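Local coordinates for putative endo-1,4-beta-xylanase (Bacteroides thetaiotaomicron VPI-5482, PDB 5MSX), which is a family 43 glycoside hydrolase that probably cleaves O-glycosidic bonds, likely at arabinofuranosyl linkages in plant pectin, at residues Tyr198-Ile203 with Glu221-Ala226; Gly170-Ala175 with Tyr211-Thr216. All coordinates share one frame; numbering follows the deposited sequence.

Followed from the N terminus, the chain passes Gly170-Ala175 in one four-stranded antiparallel unit, then the loop Tyr198-Ile203, then strand Tyr211-Thr216 and finally Glu221-Ala226 in the next unit. Contact 2 closes a loop of 35 residues between its segments, and contact 1 one of 17. Their segments alternate along the chain, so the two closures cross rather than nest. Contact 2 ties neighbouring blades of the propeller together; contact 1 holds the loop leading into the later of the two blades against the start of strand 224-230. They also touch directly: Ser199 O lies 2.8 Å from Arg171 N, and Ile203 O lies 2.9 Å from Leu214 N, both probable hydrogen bonds.

Contact 1 of 2, residues Tyr198-Ile203 with Glu221-Ala226; sequences YSEGPI and EKYQYA
The phenol end of Tyr225 packs against CD1 of Ile203, with Tyr225 CZ 3.5 Å from that methyl and the two side chains crossing at about a right angle. Its hydroxyl reaches on to the main chain: Tyr225 OH donates to Gly201 O at 2.6 Å, on a lone pair in the carbonyl plane, with a C=O...donor angle of 140°. Gly201 O thus sits at the ring's edge, near its plane. Gly261 N hydrogen-bonds to the same hydroxyl. A phenylalanine in place of Tyr225 would probably leave both Gly201 O and Gly261 N without this partner and free the loop backbone to shift.

Beside this, Tyr223 OH reaches Glu200 OE2 at 2.5 Å in a bond that counts as weak, the carboxylate and ring planes standing 43° apart. The chain of Glu200 is extended beyond CG, which carries its carboxylate out to Tyr223. On the other oxygen, Tyr198 OH donates to Glu200 OE1 at 2.8 Å from above the carboxylate plane. Glu200 is the predicted proton donor, beside Asp154, the predicted pKa modulator. Tyr198, and more weakly Tyr223, thus meet the acid's two oxygens in what is probably the GH43 active site of a five-bladed beta-propeller.

Contact 2 of 2, residues Gly170-Ala175 with Tyr211-Thr216; sequences GRRHVA and YYYLYT
Tyr213 drives its phenol end against the backbone of Arg172, OH lying 3.5 Å from Arg172 CA; CG anti to the backbone N (chi1 179°) carries the ring from its strand toward the turn at Arg171-Arg172. This is the close side of the contact, between the buried ring and a turn where both arginines have positive phi. Around the hydroxyl the fit gives way to water. One molecule accepts from Arg172 N at 3.2 Å and lies 3.0 Å from Tyr213 OH. A second donates to His173 O at 2.8 Å and is 2.6 Å from Tyr213 OH, so water joins the tyrosine to two backbone polar groups.

Farther along, the meeting is looser and the arginine is partly exposed. Arg172 NH2 comes only to 3.8 Å from Tyr215 CE2, and the guanidinium and ring planes are 51° apart. What holds the guanidinium lies elsewhere: NE bonds to Thr193 OG1 and NH2 to Glu197 O. Across the turn, His173 ND1 donates to Gly170 O at 2.9 Å, nearly in the ring plane. Strands 173-177 and 210-217 belong to separate antiparallel sheets; side chains and bridging waters join them at a blade-to-blade junction of the GH43 beta-propeller.

Contact 1 of 2, residues Tyr198-Ile203 with Glu221-Ala226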
loop_
_atom_site.group_PDB
_atom_site.type_symbol
_atom_site.label_atom_id
_atom_site.label_comp_id
_atom_site.label_asym_id
_atom_site.label_seq_id
_atom_site.Cartn_x
_atom_site.Cartn_y
_atom_site.Cartn_z
ATOM N N TYR C 198 -25.351 19.826 16.108
ATOM C CA TYR C 198 -24.716 18.523 16.158
ATOM C C TYR C 198 -24.932 17.712 14.864
ATOM O O TYR C 198 -26.079 17.512 14.415
ATOM C CB TYR C 198 -25.233 17.700 17.340
ATOM C CG TYR C 198 -24.647 16.314 17.339
ATOM C CD1 TYR C 198 -23.298 16.116 17.580
ATOM C CD2 TYR C 198 -25.431 15.196 17.020
ATOM C CE1 TYR C 198 -22.730 14.848 17.533
ATOM C CE2 TYR C 198 -24.874 13.927 16.965
ATOM C CZ TYR C 198 -23.530 13.757 17.236
ATOM O OH TYR C 198 -22.998 12.495 17.186
ATOM N N SER C 199 -23.834 17.185 14.316
ATOM C CA SER C 199 -23.871 16.423 13.071
ATOM C C SER C 199 -23.085 15.133 13.135
ATOM O O SER C 199 -22.011 15.038 13.792
ATOM C CB SER C 199 -23.308 17.281 11.931
ATOM O OG SER C 199 -23.173 16.506 10.742
ATOM N N GLU C 200 -23.602 14.130 12.433
ATOM C CA GLU C 200 -22.925 12.829 12.345
ATOM C C GLU C 200 -23.162 12.206 10.970
ATOM O O GLU C 200 -23.561 12.900 10.047
ATOM C CB GLU C 200 -23.377 11.937 13.509
ATOM C CG GLU C 200 -24.835 11.512 13.504
ATOM C CD GLU C 200 -25.268 10.806 14.815
ATOM O OE1 GLU C 200 -24.415 10.619 15.721
ATOM O OE2 GLU C 200 -26.457 10.419 14.943
ATOM N N GLY C 201 -22.883 10.921 10.822
ATOM C CA GLY C 201 -23.167 10.211 9.572
ATOM C C GLY C 201 -22.714 10.876 8.275
ATOM O O GLY C 201 -23.473 10.906 7.314
ATOM N N PRO C 202 -21.474 11.378 8.227
ATOM C CA PRO C 202 -21.030 12.006 6.958
ATOM C C PRO C 202 -21.063 11.040 5.756
ATOM O O PRO C 202 -20.814 9.870 5.901
ATOM C CB PRO C 202 -19.593 12.445 7.262
ATOM C CG PRO C 202 -19.170 11.631 8.447
ATOM C CD PRO C 202 -20.405 11.364 9.248
ATOM N N ILE C 203 -21.425 11.567 4.609
ATOM C CA ILE C 203 -21.369 10.886 3.336
ATOM C C ILE C 203 -20.568 11.796 2.459
ATOM O O ILE C 203 -20.818 12.986 2.463
ATOM C CB ILE C 203 -22.797 10.707 2.722
ATOM C CG1 ILE C 203 -23.631 9.761 3.613
ATOM C CG2 ILE C 203 -22.744 10.275 1.240
ATOM C CD1 ILE C 203 -25.130 9.739 3.232
ATOM N N GLU C 221 -36.989 11.548 15.034
ATOM C CA GLU C 221 -37.874 11.974 13.952
ATOM C C GLU C 221 -37.371 13.237 13.300
ATOM O O GLU C 221 -37.735 13.484 12.155
ATOM C CB GLU C 221 -39.323 12.259 14.418
ATOM C CG GLU C 221 -40.012 11.116 15.130
ATOM C CD GLU C 221 -39.931 11.223 16.646
ATOM O OE1 GLU C 221 -38.811 11.487 17.180
ATOM O OE2 GLU C 221 -40.978 11.030 17.328
ATOM N N LYS C 222 -36.559 14.042 14.007
ATOM C CA LYS C 222 -36.019 15.285 13.390
ATOM C C LYS C 222 -34.743 15.120 12.558
ATOM O O LYS C 222 -34.223 16.091 12.066
ATOM C CB LYS C 222 -35.815 16.388 14.431
ATOM C CG LYS C 222 -37.059 16.757 15.226
ATOM C CD LYS C 222 -38.081 17.525 14.400
ATOM C CE LYS C 222 -39.422 17.614 15.128
ATOM N NZ LYS C 222 -40.392 18.491 14.402
ATOM N N TYR C 223 -34.247 13.899 12.386
ATOM C CA TYR C 223 -33.084 13.626 11.521
ATOM C C TYR C 223 -33.309 14.217 10.113
ATOM O O TYR C 223 -34.402 14.063 9.540
ATOM C CB TYR C 223 -32.884 12.129 11.392
ATOM C CG TYR C 223 -31.621 11.509 11.929
ATOM C CD1 TYR C 223 -30.380 12.163 11.817
ATOM C CD2 TYR C 223 -31.631 10.216 12.440
ATOM C CE1 TYR C 223 -29.206 11.555 12.246
ATOM C CE2 TYR C 223 -30.442 9.589 12.856
ATOM C CZ TYR C 223 -29.239 10.274 12.744
ATOM O OH TYR C 223 -28.059 9.709 13.124
ATOM N N GLN C 224 -32.324 14.963 9.620
ATOM C CA GLN C 224 -32.275 15.452 8.248
ATOM C C GLN C 224 -30.845 15.300 7.708
ATOM O O GLN C 224 -29.860 15.240 8.485
ATOM C CB GLN C 224 -32.657 16.915 8.169
ATOM C CG GLN C 224 -34.022 17.252 8.738
ATOM C CD GLN C 224 -34.273 18.758 8.782
ATOM O OE1 GLN C 224 -33.573 19.472 9.446
ATOM N NE2 GLN C 224 -35.250 19.223 8.052
ATOM N N TYR C 225 -30.738 15.216 6.391
ATOM C CA TYR C 225 -29.440 15.394 5.723
ATOM C C TYR C 225 -29.445 16.751 5.046
ATOM O O TYR C 225 -30.412 17.147 4.369
ATOM C CB TYR C 225 -29.136 14.273 4.712
ATOM C CG TYR C 225 -28.281 13.141 5.213
ATOM C CD1 TYR C 225 -26.913 13.299 5.369
ATOM C CD2 TYR C 225 -28.835 11.891 5.545
ATOM C CE1 TYR C 225 -26.104 12.258 5.827
ATOM C CE2 TYR C 225 -28.036 10.843 6.009
ATOM C CZ TYR C 225 -26.653 11.034 6.133
ATOM O OH TYR C 225 -25.825 10.020 6.591
ATOM N N ALA C 226 -28.326 17.448 5.237
ATOM C CA ALA C 226 -27.996 18.664 4.515
ATOM C C ALA C 226 -26.683 18.439 3.784
ATOM O O ALA C 226 -26.045 17.379 3.951
ATOM C CB ALA C 226 -27.892 19.822 5.483
#

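Contact 2 of 2, residues Gly170-Ala175 with Tyr211-Thr216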
loop_
_atom_site.group_PDB
_atom_site.type_symbol
_atom_site.label_atom_id
_atom_site.label_comp_id
_atom_site.label_asym_id
_atom_site.label_seq_id
_atom_site.Cartn_x
_atom_site.Cartn_y
_atom_site.Cartn_z
ATOM N N GLY C 170 -17.718 12.163 12.346
ATOM C CA GLY C 170 -18.782 13.005 12.911
ATOM C C GLY C 170 -18.284 14.342 13.410
ATOM O O GLY C 170 -17.067 14.541 13.629
ATOM N N ARG C 171 -19.228 15.275 13.514
ATOM C CA ARG C 171 -18.992 16.678 13.885
ATOM C C ARG C 171 -18.120 17.434 12.880
ATOM O O ARG C 171 -17.371 18.377 13.217
ATOM C CB ARG C 171 -18.498 16.788 15.337
ATOM C CG ARG C 171 -19.344 15.971 16.316
ATOM C CD ARG C 171 -19.171 16.469 17.762
ATOM N NE ARG C 171 -19.828 17.782 17.963
ATOM C CZ ARG C 171 -19.872 18.429 19.139
ATOM N NH1 ARG C 171 -19.274 17.913 20.229
ATOM N NH2 ARG C 171 -20.507 19.597 19.236
ATOM N N ARG C 172 -18.303 17.060 11.619
ATOM C CA ARG C 172 -17.742 17.773 10.487
ATOM C C ARG C 172 -16.201 17.688 10.384
ATOM O O ARG C 172 -15.559 18.553 9.798
ATOM C CB ARG C 172 -18.250 19.223 10.453
ATOM C CG ARG C 172 -19.773 19.401 10.545
ATOM C CD ARG C 172 -20.108 20.886 10.611
ATOM N NE ARG C 172 -21.541 21.162 10.600
ATOM C CZ ARG C 172 -22.377 20.935 11.621
ATOM N NH1 ARG C 172 -21.953 20.400 12.771
ATOM N NH2 ARG C 172 -23.682 21.222 11.481
ATOM N N HIS C 173 -15.639 16.609 10.902
ATOM C CA HIS C 173 -14.198 16.421 10.889
ATOM C C HIS C 173 -13.723 15.762 9.605
ATOM O O HIS C 173 -14.392 14.873 9.073
ATOM C CB HIS C 173 -13.750 15.594 12.088
ATOM C CG HIS C 173 -13.790 16.355 13.380
ATOM N ND1 HIS C 173 -14.746 16.133 14.351
ATOM C CD2 HIS C 173 -13.005 17.350 13.853
ATOM C CE1 HIS C 173 -14.532 16.943 15.377
ATOM N NE2 HIS C 173 -13.489 17.698 15.096
ATOM N N VAL C 174 -12.547 16.192 9.150
ATOM C CA VAL C 174 -11.859 15.568 8.014
ATOM C C VAL C 174 -10.317 15.722 8.125
ATOM O O VAL C 174 -9.803 16.756 8.562
ATOM C CB VAL C 174 -12.352 16.141 6.671
ATOM C CG1 VAL C 174 -12.023 17.615 6.531
ATOM C CG2 VAL C 174 -11.788 15.355 5.497
ATOM N N ALA C 175 -9.623 14.668 7.737
ATOM C CA ALA C 175 -8.165 14.647 7.700
ATOM C C ALA C 175 -7.700 13.720 6.577
ATOM O O ALA C 175 -8.403 12.753 6.238
ATOM C CB ALA C 175 -7.631 14.147 9.029
ATOM N N TYR C 211 -17.162 17.740 -5.609
ATOM C CA TYR C 211 -17.095 17.070 -4.328
ATOM C C TYR C 211 -18.341 17.415 -3.504
ATOM O O TYR C 211 -18.706 18.583 -3.403
ATOM C CB TYR C 211 -15.842 17.521 -3.574
ATOM C CG TYR C 211 -14.509 17.211 -4.228
ATOM C CD1 TYR C 211 -14.004 15.903 -4.271
ATOM C CD2 TYR C 211 -13.717 18.226 -4.746
ATOM C CE1 TYR C 211 -12.779 15.627 -4.840
ATOM C CE2 TYR C 211 -12.484 17.955 -5.333
ATOM C CZ TYR C 211 -12.017 16.668 -5.368
ATOM O OH TYR C 211 -10.774 16.414 -5.903
ATOM N N TYR C 212 -18.993 16.387 -2.956
ATOM C CA TYR C 212 -20.244 16.500 -2.195
ATOM C C TYR C 212 -20.030 16.028 -0.774
ATOM O O TYR C 212 -19.630 14.893 -0.554
ATOM C CB TYR C 212 -21.341 15.659 -2.848
ATOM C CG TYR C 212 -21.751 16.160 -4.200
ATOM C CD1 TYR C 212 -21.106 15.723 -5.367
ATOM C CD2 TYR C 212 -22.760 17.097 -4.332
ATOM C CE1 TYR C 212 -21.478 16.191 -6.618
ATOM C CE2 TYR C 212 -23.117 17.589 -5.581
ATOM C CZ TYR C 212 -22.490 17.114 -6.722
ATOM O OH TYR C 212 -22.846 17.619 -7.977
ATOM N N TYR C 213 -20.272 16.917 0.192
ATOM C CA TYR C 213 -20.217 16.590 1.604
ATOM C C TYR C 213 -21.623 16.703 2.201
ATOM O O TYR C 213 -22.146 17.796 2.370
ATOM C CB TYR C 213 -19.251 17.530 2.361
ATOM C CG TYR C 213 -19.217 17.216 3.812
ATOM C CD1 TYR C 213 -18.616 16.068 4.245
ATOM C CD2 TYR C 213 -19.842 18.036 4.753
ATOM C CE1 TYR C 213 -18.650 15.702 5.564
ATOM C CE2 TYR C 213 -19.863 17.692 6.096
ATOM C CZ TYR C 213 -19.281 16.517 6.496
ATOM O OH TYR C 213 -19.248 16.124 7.811
ATOM N N LEU C 214 -22.199 15.558 2.533
ATOM C CA LEU C 214 -23.525 15.460 3.143
ATOM C C LEU C 214 -23.331 15.138 4.606
ATOM O O LEU C 214 -22.507 14.279 4.939
ATOM C CB LEU C 214 -24.343 14.306 2.498
ATOM C CG LEU C 214 -24.910 14.474 1.078
ATOM C CD1 LEU C 214 -23.851 14.783 0.045
ATOM C CD2 LEU C 214 -25.649 13.196 0.703
ATOM N N TYR C 215 -24.117 15.785 5.460
ATOM C CA TYR C 215 -23.977 15.663 6.900
ATOM C C TYR C 215 -25.373 15.670 7.556
ATOM O O TYR C 215 -26.289 16.339 7.075
ATOM C CB TYR C 215 -23.078 16.805 7.403
ATOM C CG TYR C 215 -23.622 18.205 7.167
ATOM C CD1 TYR C 215 -23.469 18.840 5.944
ATOM C CD2 TYR C 215 -24.290 18.890 8.177
ATOM C CE1 TYR C 215 -23.996 20.102 5.722
ATOM C CE2 TYR C 215 -24.812 20.170 7.968
ATOM C CZ TYR C 215 -24.666 20.766 6.754
ATOM O OH TYR C 215 -25.204 22.019 6.558
ATOM N N THR C 216 -25.549 14.905 8.621
ATOM C CA THR C 216 -26.834 14.912 9.343
ATOM C C THR C 216 -26.962 16.093 10.262
ATOM O O THR C 216 -25.955 16.673 10.706
ATOM C CB THR C 216 -27.109 13.633 10.193
ATOM O OG1 THR C 216 -26.278 13.591 11.387
ATOM C CG2 THR C 216 -26.946 12.406 9.355
HETATM O O HOH W 1 -20.724 15.416 10.324
HETATM O O HOH W 2 -17.071 14.760 8.320
#